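Side-chain contacts in flagellar basal body rod modification protein (Helicobacter pylori 26695, PDB 4ZZF), which is probably required, as the full-length protein of which this chain is a truncated piece, for flagellar hook assembly, perhaps acting as a scaffold: residues F71-T76 / E81-G86; F27-D32 / P42-L47; T106-G111 / G128-P133. All blocks are in the same frame, centred on the assembly; numbering follows the deposited sequence.

From the N terminus, interaction 2 comes first: it closes the connection 32-42 between strands 25-31 and 43-47 and joins the two sheets of the Ig-like sandwich. Interaction 1 follows, closing the short loop 77-80 beyond strand 67-73, the partner of strand 25-31. Interaction 3 comes last and spans sixteen residues, most of them strand, to set the three-stranded sheet 115-133 against the end of strand 104-107. The three lie in series, with no nesting or crossing. Phe71 of interaction 1 packs on Leu29 and Ile44 of interaction 2, while the salt bridge between Asp32 and Arg110 ties interaction 2 to interaction 3. Interactions 1 and 3 do not touch.

Interaction 1. Residues F71-T76 / E81-G86; sequences FEWDGT and EKVPKG
A tight loop at the end of strand 67-73 of the Ig-like domain folds back so that Gly75 and Thr76 meet Lys82 and Val83, on the way to strand 86-94 in the opposing sheet. An Asx turn shapes its first arm: Asp74 OD1 accepts from the backbone N of Thr76 (2.8 Å) and also from Thr76 OG1, both from one face of the carboxylate. Thr76 suits this place because its hydroxyl, held between its own N and carbonyl carbon (chi1 65°), adds to the turn and also meets Lys55. Gly75 takes phi 85°, a value a residue without a side chain adopts easily.

The arms are joined by a single bridge pairing Thr76 with Lys82. In it Val83 N donates an almost straight bond to Gly75 O (3.0 Å, 169° at the hydrogen), and Thr76 CA approaches Glu81 O at 3.2 Å. The aliphatic chain of Lys82 runs past Thr76, CG against CG2, and brings CE to 3.6 Å from Asp74 O; its ammonium is held by Asn22 O.

Trp73 adds the apolar part of the contact. Gly75 CA lies over one face of the indole, displaced toward its rim, and NE1 donates in the ring plane to Thr76 O. Val83, a compact branched residue pointing at the other arm, lays CG2 obliquely against Trp73 CH2, 3.8 Å away.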
loop_
_atom_site.group_PDB
_atom_site.type_symbol
_atom_site.label_atom_id
_atom_site.label_comp_id
_atom_site.label_asym_id
_atom_site.label_seq_id
_atom_site.Cartn_x
_atom_site.Cartn_y
_atom_site.Cartn_z
ATOM N N PHE A 71 18.143 -20.269 14.069
ATOM C CA PHE A 71 18.457 -21.285 15.052
ATOM C C PHE A 71 18.988 -22.526 14.359
ATOM O O PHE A 71 18.871 -22.661 13.139
ATOM C CB PHE A 71 17.226 -21.644 15.878
ATOM C CG PHE A 71 16.606 -20.473 16.604
ATOM C CD1 PHE A 71 17.031 -20.127 17.874
ATOM C CD2 PHE A 71 15.583 -19.740 16.015
ATOM C CE1 PHE A 71 16.447 -19.069 18.548
ATOM C CE2 PHE A 71 14.997 -18.678 16.677
ATOM C CZ PHE A 71 15.431 -18.339 17.945
ATOM N N GLU A 72 19.579 -23.425 15.142
ATOM C CA GLU A 72 19.987 -24.720 14.623
ATOM C C GLU A 72 19.500 -25.798 15.569
ATOM O O GLU A 72 19.411 -25.588 16.779
ATOM C CB GLU A 72 21.507 -24.797 14.442
ATOM C CG GLU A 72 22.026 -23.963 13.269
ATOM C CD GLU A 72 23.548 -23.984 13.111
ATOM O OE1 GLU A 72 24.261 -24.336 14.079
ATOM O OE2 GLU A 72 24.024 -23.641 12.002
ATOM N N TRP A 73 19.155 -26.940 14.999
ATOM C CA TRP A 73 18.778 -28.110 15.764
ATOM C C TRP A 73 19.610 -29.294 15.278
ATOM O O TRP A 73 19.665 -29.542 14.069
ATOM C CB TRP A 73 17.298 -28.388 15.591
ATOM C CG TRP A 73 16.832 -29.653 16.212
ATOM C CD1 TRP A 73 17.194 -30.155 17.420
ATOM C CD2 TRP A 73 15.913 -30.586 15.637
ATOM N NE1 TRP A 73 16.539 -31.343 17.645
ATOM C CE2 TRP A 73 15.749 -31.626 16.571
ATOM C CE3 TRP A 73 15.208 -30.641 14.439
ATOM C CZ2 TRP A 73 14.915 -32.712 16.326
ATOM C CZ3 TRP A 73 14.373 -31.712 14.208
ATOM C CH2 TRP A 73 14.236 -32.736 15.147
ATOM N N ASP A 74 20.252 -30.017 16.201
ATOM C CA ASP A 74 21.155 -31.108 15.816
ATOM C C ASP A 74 20.399 -32.379 15.464
ATOM O O ASP A 74 20.996 -33.369 15.060
ATOM C CB ASP A 74 22.180 -31.402 16.926
ATOM C CG ASP A 74 21.534 -31.761 18.263
ATOM O OD1 ASP A 74 20.354 -32.165 18.291
ATOM O OD2 ASP A 74 22.219 -31.641 19.299
ATOM N N GLY A 75 19.082 -32.344 15.618
ATOM C CA GLY A 75 18.255 -33.482 15.280
ATOM C C GLY A 75 18.148 -34.510 16.391
ATOM O O GLY A 75 17.710 -35.639 16.149
ATOM N N THR A 76 18.538 -34.125 17.607
ATOM C CA THR A 76 18.417 -35.015 18.765
ATOM C C THR A 76 17.181 -34.700 19.602
ATOM O O THR A 76 16.700 -33.559 19.639
ATOM C CB THR A 76 19.664 -34.948 19.679
ATOM O OG1 THR A 76 19.769 -33.642 20.265
ATOM C CG2 THR A 76 20.938 -35.264 18.886
ATOM N N GLU A 81 19.482 -38.496 21.611
ATOM C CA GLU A 81 19.344 -39.516 20.562
ATOM C C GLU A 81 18.848 -38.902 19.247
ATOM O O GLU A 81 17.862 -38.170 19.253
ATOM C CB GLU A 81 18.359 -40.591 21.011
ATOM C CG GLU A 81 18.248 -40.725 22.523
ATOM C CD GLU A 81 17.376 -41.899 22.947
ATOM O OE1 GLU A 81 16.456 -42.262 22.173
ATOM O OE2 GLU A 81 17.601 -42.447 24.055
ATOM N N LYS A 82 19.499 -39.201 18.124
ATOM C CA LYS A 82 19.032 -38.667 16.845
ATOM C C LYS A 82 17.715 -39.306 16.426
ATOM O O LYS A 82 17.607 -40.527 16.332
ATOM C CB LYS A 82 20.088 -38.844 15.750
ATOM C CG LYS A 82 21.277 -37.899 15.926
ATOM C CD LYS A 82 21.858 -37.444 14.595
ATOM C CE LYS A 82 22.939 -36.387 14.814
ATOM N NZ LYS A 82 23.509 -35.865 13.533
ATOM N N VAL A 83 16.720 -38.454 16.177
ATOM C CA VAL A 83 15.344 -38.872 15.910
ATOM C C VAL A 83 15.127 -39.318 14.461
ATOM O O VAL A 83 15.955 -39.024 13.593
ATOM C CB VAL A 83 14.384 -37.730 16.228
ATOM C CG1 VAL A 83 14.539 -37.312 17.696
ATOM C CG2 VAL A 83 14.654 -36.557 15.284
ATOM N N PRO A 84 14.018 -40.038 14.191
ATOM C CA PRO A 84 13.761 -40.470 12.807
ATOM C C PRO A 84 13.671 -39.306 11.817
ATOM O O PRO A 84 13.230 -38.213 12.177
ATOM C CB PRO A 84 12.416 -41.213 12.899
ATOM C CG PRO A 84 11.870 -40.900 14.252
ATOM C CD PRO A 84 13.045 -40.616 15.130
ATOM N N LYS A 85 14.119 -39.542 10.588
ATOM C CA LYS A 85 14.059 -38.515 9.565
ATOM C C LYS A 85 12.600 -38.185 9.294
ATOM O O LYS A 85 11.715 -39.006 9.527
ATOM C CB LYS A 85 14.765 -38.961 8.277
ATOM C CG LYS A 85 14.050 -40.056 7.487
ATOM C CD LYS A 85 14.897 -40.542 6.292
ATOM C CE LYS A 85 14.561 -39.799 5.000
ATOM N NZ LYS A 85 15.283 -40.346 3.795
ATOM N N GLY A 86 12.351 -36.972 8.814
ATOM C CA GLY A 86 11.002 -36.575 8.467
ATOM C C GLY A 86 10.727 -35.112 8.711
ATOM O O GLY A 86 11.654 -34.320 8.923
#

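Interaction 2. Residues F27-D32 / P42-L47; sequences FSLFFD and PAIQIL
Ile44 meets Phe27 and Leu29 in a purely apolar contact between the two sheets of the Ig-like beta sandwich, strand 43-47 facing strand 25-31 across the buried interior. No hydrogen bond joins the strands: the CA atoms of Leu29 and Ile44 stay 9.2 Å apart, and side chains alone fill the distance. Along strand 25-31 the alternation of a beta strand sends Phe27, Leu29 and Phe31 inward.

Ile44 reaches back with its longer branch. CG1 lies anti to its carbonyl carbon (chi1 -61°) and, with chi2 also extended (166°), the branch points CD1 at Leu29 and Phe27. There Leu29 CD1 touches both carbons of that branch, 3.7 Å from Ile44 CG1 and 3.9 Å from Ile44 CD1, the two side chains crossing at a slant. Phe27 comes from the opposite direction and offers its rim: CZ stands 4.0 Å from Ile44 CD1, near the ring plane. Leu29 CG lies at the edge of the same ring.

Further apolar groups complete the layer. Phe71, on the neighbouring strand, packs against the Phe27 ring and Ile44, and Ile90 of strand 86-94 adjoins both Phe27 and Ile44. Branched aliphatic residues beside an aromatic rim suit such a place, because they offer only carbon to one another. The cohesion of the contact therefore probably comes from dispersion and exclusion of water, without the directional demands of hydrogen bonds.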
loop_
_atom_site.group_PDB
_atom_site.type_symbol
_atom_site.label_atom_id
_atom_site.label_comp_id
_atom_site.label_asym_id
_atom_site.label_seq_id
_atom_site.Cartn_x
_atom_site.Cartn_y
_atom_site.Cartn_z
ATOM N N PHE A 27 16.966 -23.187 10.874
ATOM C CA PHE A 27 15.607 -22.683 10.696
ATOM C C PHE A 27 15.465 -21.301 11.329
ATOM O O PHE A 27 16.281 -20.883 12.152
ATOM C CB PHE A 27 14.576 -23.656 11.289
ATOM C CG PHE A 27 14.592 -23.711 12.792
ATOM C CD1 PHE A 27 15.430 -24.592 13.457
ATOM C CD2 PHE A 27 13.779 -22.874 13.544
ATOM C CE1 PHE A 27 15.449 -24.636 14.841
ATOM C CE2 PHE A 27 13.796 -22.920 14.924
ATOM C CZ PHE A 27 14.625 -23.793 15.574
ATOM N N SER A 28 14.411 -20.602 10.942
ATOM C CA SER A 28 14.196 -19.230 11.366
ATOM C C SER A 28 12.788 -19.043 11.972
ATOM O O SER A 28 11.806 -19.657 11.525
ATOM C CB SER A 28 14.434 -18.302 10.172
ATOM O OG SER A 28 13.650 -17.134 10.244
ATOM N N LEU A 29 12.717 -18.235 13.029
ATOM C CA LEU A 29 11.459 -17.897 13.684
ATOM C C LEU A 29 11.297 -16.387 13.758
ATOM O O LEU A 29 12.263 -15.657 14.015
ATOM C CB LEU A 29 11.396 -18.484 15.096
ATOM C CG LEU A 29 11.250 -19.994 15.180
ATOM C CD1 LEU A 29 11.244 -20.435 16.647
ATOM C CD2 LEU A 29 9.982 -20.404 14.502
ATOM N N PHE A 30 10.076 -15.909 13.558
ATOM C CA PHE A 30 9.840 -14.477 13.607
ATOM C C PHE A 30 9.203 -14.074 14.931
ATOM O O PHE A 30 8.130 -14.584 15.283
ATOM C CB PHE A 30 8.962 -14.045 12.436
ATOM C CG PHE A 30 8.666 -12.574 12.403
ATOM C CD1 PHE A 30 9.533 -11.697 11.780
ATOM C CD2 PHE A 30 7.510 -12.067 12.998
ATOM C CE1 PHE A 30 9.249 -10.336 11.746
ATOM C CE2 PHE A 30 7.229 -10.718 12.968
ATOM C CZ PHE A 30 8.102 -9.850 12.336
ATOM N N PHE A 31 9.856 -13.158 15.653
ATOM C CA PHE A 31 9.309 -12.648 16.907
ATOM C C PHE A 31 8.761 -11.229 16.732
ATOM O O PHE A 31 9.503 -10.285 16.460
ATOM C CB PHE A 31 10.369 -12.723 18.016
ATOM C CG PHE A 31 10.769 -14.137 18.347
ATOM C CD1 PHE A 31 11.742 -14.794 17.591
ATOM C CD2 PHE A 31 10.126 -14.833 19.363
ATOM C CE1 PHE A 31 12.096 -16.107 17.865
ATOM C CE2 PHE A 31 10.470 -16.146 19.649
ATOM C CZ PHE A 31 11.460 -16.794 18.892
ATOM N N ASP A 32 7.445 -11.111 16.878
ATOM C CA ASP A 32 6.719 -9.857 16.680
ATOM C C ASP A 32 7.092 -8.766 17.683
ATOM O O ASP A 32 6.946 -7.581 17.400
ATOM C CB ASP A 32 5.219 -10.139 16.756
ATOM C CG ASP A 32 4.811 -11.287 15.841
ATOM O OD1 ASP A 32 5.115 -12.459 16.170
ATOM O OD2 ASP A 32 4.220 -11.017 14.780
ATOM N N PRO A 42 10.579 -18.550 28.121
ATOM C CA PRO A 42 10.409 -18.647 26.666
ATOM C C PRO A 42 11.189 -19.815 26.082
ATOM O O PRO A 42 12.313 -20.085 26.492
ATOM C CB PRO A 42 10.971 -17.321 26.157
ATOM C CG PRO A 42 12.065 -17.000 27.143
ATOM C CD PRO A 42 11.511 -17.470 28.488
ATOM N N ALA A 43 10.602 -20.499 25.116
ATOM C CA ALA A 43 11.255 -21.655 24.553
ATOM C C ALA A 43 10.692 -22.001 23.184
ATOM O O ALA A 43 9.547 -21.677 22.874
ATOM C CB ALA A 43 11.106 -22.843 25.503
ATOM N N ILE A 44 11.516 -22.664 22.381
ATOM C CA ILE A 44 11.093 -23.333 21.147
ATOM C C ILE A 44 10.673 -24.782 21.401
ATOM O O ILE A 44 11.363 -25.514 22.121
ATOM C CB ILE A 44 12.237 -23.349 20.119
ATOM C CG1 ILE A 44 12.642 -21.929 19.742
ATOM C CG2 ILE A 44 11.865 -24.180 18.899
ATOM C CD1 ILE A 44 13.976 -21.858 19.006
ATOM N N GLN A 45 9.557 -25.210 20.820
ATOM C CA GLN A 45 9.196 -26.625 20.861
ATOM C C GLN A 45 9.298 -27.246 19.461
ATOM O O GLN A 45 8.824 -26.665 18.479
ATOM C CB GLN A 45 7.779 -26.835 21.413
ATOM C CG GLN A 45 7.524 -26.283 22.816
ATOM C CD GLN A 45 7.363 -24.749 22.839
ATOM O OE1 GLN A 45 6.664 -24.167 21.995
ATOM N NE2 GLN A 45 8.013 -24.097 23.807
ATOM N N ILE A 46 9.904 -28.429 19.380
ATOM C CA ILE A 46 9.957 -29.190 18.137
ATOM C C ILE A 46 9.134 -30.470 18.251
ATOM O O ILE A 46 9.396 -31.317 19.101
ATOM C CB ILE A 46 11.391 -29.520 17.769
ATOM C CG1 ILE A 46 12.238 -28.242 17.837
ATOM C CG2 ILE A 46 11.444 -30.163 16.385
ATOM C CD1 ILE A 46 13.706 -28.433 17.506
ATOM N N LEU A 47 8.132 -30.601 17.389
ATOM C CA LEU A 47 7.189 -31.709 17.456
ATOM C C LEU A 47 7.330 -32.583 16.211
ATOM O O LEU A 47 7.700 -32.074 15.142
ATOM C CB LEU A 47 5.750 -31.192 17.563
ATOM C CG LEU A 47 5.206 -30.548 18.857
ATOM C CD1 LEU A 47 6.125 -29.508 19.418
ATOM C CD2 LEU A 47 3.848 -29.915 18.589
#

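Interaction 3. Residues T106-G111 / G128-P133; sequences TRIGRG and GEMVLP
No aromatic ring enters the meeting of Ile108 with Met130; a flat group of segment 106-111 is the guanidinium of Arg110, whose side chain leaves the backbone on the side turned from Met130, with Thr106 OG1 at its edge and only 3° out of its plane. Arg110 NH1 donates over 2.9 Å to Thr106 OG1, which also bonds to Phe30 O. NE forms a salt bridge with Glu11, and NH2 forms a salt bridge with Asp32 and a hydrogen bond with Tyr141 OH. An arginine, with several N-H donors, suits this spot, its charge probably offset by Asp32 and by Glu11, which it shares with Arg107.

The contact itself is small. Ile108 CG2 stands 4.0 Å from Met130 SD, the side chains crossing at about a right angle, and the sulfur also approaches Gly109 N at 4.1 Å. Met130 points toward the segment 106-111 and bends at its last torsion (chi3 56°). Methionine fits because a flexible, weakly polar thioether can rest on both a methyl group and a peptide.

Here the Ig-like sandwich abuts the three-stranded sheet 115-133, an arrangement consistent with the Tudor-like domain known from other FlgD proteins. After strand 104-107 Gly109 takes phi 91°, which glycine adopts without strain, and the chain turns a corner at Gly111. Arg107 NH1 makes a weak bond to Ile108 O.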
loop_
_atom_site.group_PDB
_atom_site.type_symbol
_atom_site.label_atom_id
_atom_site.label_comp_id
_atom_site.label_asym_id
_atom_site.label_seq_id
_atom_site.Cartn_x
_atom_site.Cartn_y
_atom_site.Cartn_z
ATOM N N THR A 106 4.753 -18.009 18.174
ATOM C CA THR A 106 5.193 -17.935 16.794
ATOM C C THR A 106 5.587 -19.331 16.324
ATOM O O THR A 106 5.498 -20.297 17.081
ATOM C CB THR A 106 6.362 -16.940 16.617
ATOM O OG1 THR A 106 6.578 -16.707 15.217
ATOM C CG2 THR A 106 7.629 -17.466 17.262
ATOM N N ARG A 107 5.987 -19.439 15.065
ATOM C CA ARG A 107 6.194 -20.742 14.445
ATOM C C ARG A 107 6.885 -20.505 13.132
ATOM O O ARG A 107 6.862 -19.383 12.607
ATOM C CB ARG A 107 4.865 -21.472 14.205
ATOM C CG ARG A 107 3.927 -20.680 13.288
ATOM C CD ARG A 107 2.890 -21.562 12.621
ATOM N NE ARG A 107 1.916 -20.805 11.832
ATOM C CZ ARG A 107 1.880 -20.773 10.501
ATOM N NH1 ARG A 107 2.776 -21.446 9.788
ATOM N NH2 ARG A 107 0.947 -20.062 9.877
ATOM N N ILE A 108 7.503 -21.554 12.610
ATOM C CA ILE A 108 8.033 -21.535 11.260
ATOM C C ILE A 108 6.933 -21.213 10.241
ATOM O O ILE A 108 5.812 -21.712 10.352
ATOM C CB ILE A 108 8.675 -22.892 10.921
ATOM C CG1 ILE A 108 10.048 -22.989 11.575
ATOM C CG2 ILE A 108 8.821 -23.086 9.411
ATOM C CD1 ILE A 108 10.857 -24.157 11.049
ATOM N N GLY A 109 7.240 -20.390 9.244
ATOM C CA GLY A 109 6.289 -20.162 8.161
ATOM C C GLY A 109 5.331 -19.001 8.380
ATOM O O GLY A 109 4.259 -18.945 7.779
ATOM N N ARG A 110 5.712 -18.070 9.252
ATOM C CA ARG A 110 4.982 -16.818 9.394
ATOM C C ARG A 110 5.974 -15.709 9.694
ATOM O O ARG A 110 7.055 -15.958 10.209
ATOM C CB ARG A 110 3.926 -16.907 10.506
ATOM C CG ARG A 110 4.520 -17.088 11.921
ATOM C CD ARG A 110 3.460 -16.910 13.012
ATOM N NE ARG A 110 2.919 -15.553 13.054
ATOM C CZ ARG A 110 3.494 -14.547 13.712
ATOM N NH1 ARG A 110 4.628 -14.745 14.370
ATOM N NH2 ARG A 110 2.954 -13.338 13.700
ATOM N N GLY A 111 5.608 -14.479 9.374
ATOM C CA GLY A 111 6.465 -13.360 9.694
ATOM C C GLY A 111 6.331 -12.250 8.686
ATOM O O GLY A 111 5.538 -12.332 7.733
ATOM N N GLY A 128 12.479 -13.731 6.041
ATOM C CA GLY A 128 13.714 -14.137 6.676
ATOM C C GLY A 128 14.505 -14.953 5.674
ATOM O O GLY A 128 14.599 -14.581 4.509
ATOM N N GLU A 129 15.050 -16.078 6.118
ATOM C CA GLU A 129 15.784 -16.970 5.222
ATOM C C GLU A 129 14.881 -17.806 4.308
ATOM O O GLU A 129 15.368 -18.421 3.367
ATOM C CB GLU A 129 16.682 -17.901 6.037
ATOM C CG GLU A 129 17.875 -17.201 6.676
ATOM C CD GLU A 129 18.843 -16.660 5.638
ATOM O OE1 GLU A 129 18.975 -17.295 4.572
ATOM O OE2 GLU A 129 19.465 -15.601 5.887
ATOM N N MET A 130 13.575 -17.838 4.574
ATOM C CA MET A 130 12.683 -18.663 3.765
ATOM C C MET A 130 12.183 -17.914 2.534
ATOM O O MET A 130 11.963 -16.699 2.556
ATOM C CB MET A 130 11.492 -19.163 4.589
ATOM C CG MET A 130 11.886 -19.955 5.828
ATOM S SD MET A 130 10.461 -20.607 6.740
ATOM C CE MET A 130 9.656 -21.550 5.452
ATOM N N VAL A 131 12.017 -18.651 1.449
ATOM C CA VAL A 131 11.421 -18.104 0.253
ATOM C C VAL A 131 10.266 -19.006 -0.124
ATOM O O VAL A 131 10.457 -20.189 -0.400
ATOM C CB VAL A 131 12.431 -17.989 -0.883
ATOM C CG1 VAL A 131 11.743 -17.490 -2.155
ATOM C CG2 VAL A 131 13.535 -17.038 -0.474
ATOM N N LEU A 132 9.059 -18.451 -0.104
ATOM C CA LEU A 132 7.854 -19.261 -0.227
ATOM C C LEU A 132 6.927 -18.741 -1.314
ATOM O O LEU A 132 6.822 -17.535 -1.522
ATOM C CB LEU A 132 7.115 -19.307 1.114
ATOM C CG LEU A 132 7.860 -19.911 2.305
ATOM C CD1 LEU A 132 7.070 -19.674 3.575
ATOM C CD2 LEU A 132 8.095 -21.407 2.090
ATOM N N PRO A 133 6.242 -19.660 -2.008
ATOM C CA PRO A 133 5.271 -19.306 -3.044
ATOM C C PRO A 133 4.089 -18.575 -2.451
ATOM O O PRO A 133 3.700 -18.874 -1.327
ATOM C CB PRO A 133 4.817 -20.660 -3.602
ATOM C CG PRO A 133 5.767 -21.667 -3.058
ATOM C CD PRO A 133 6.318 -21.112 -1.788
#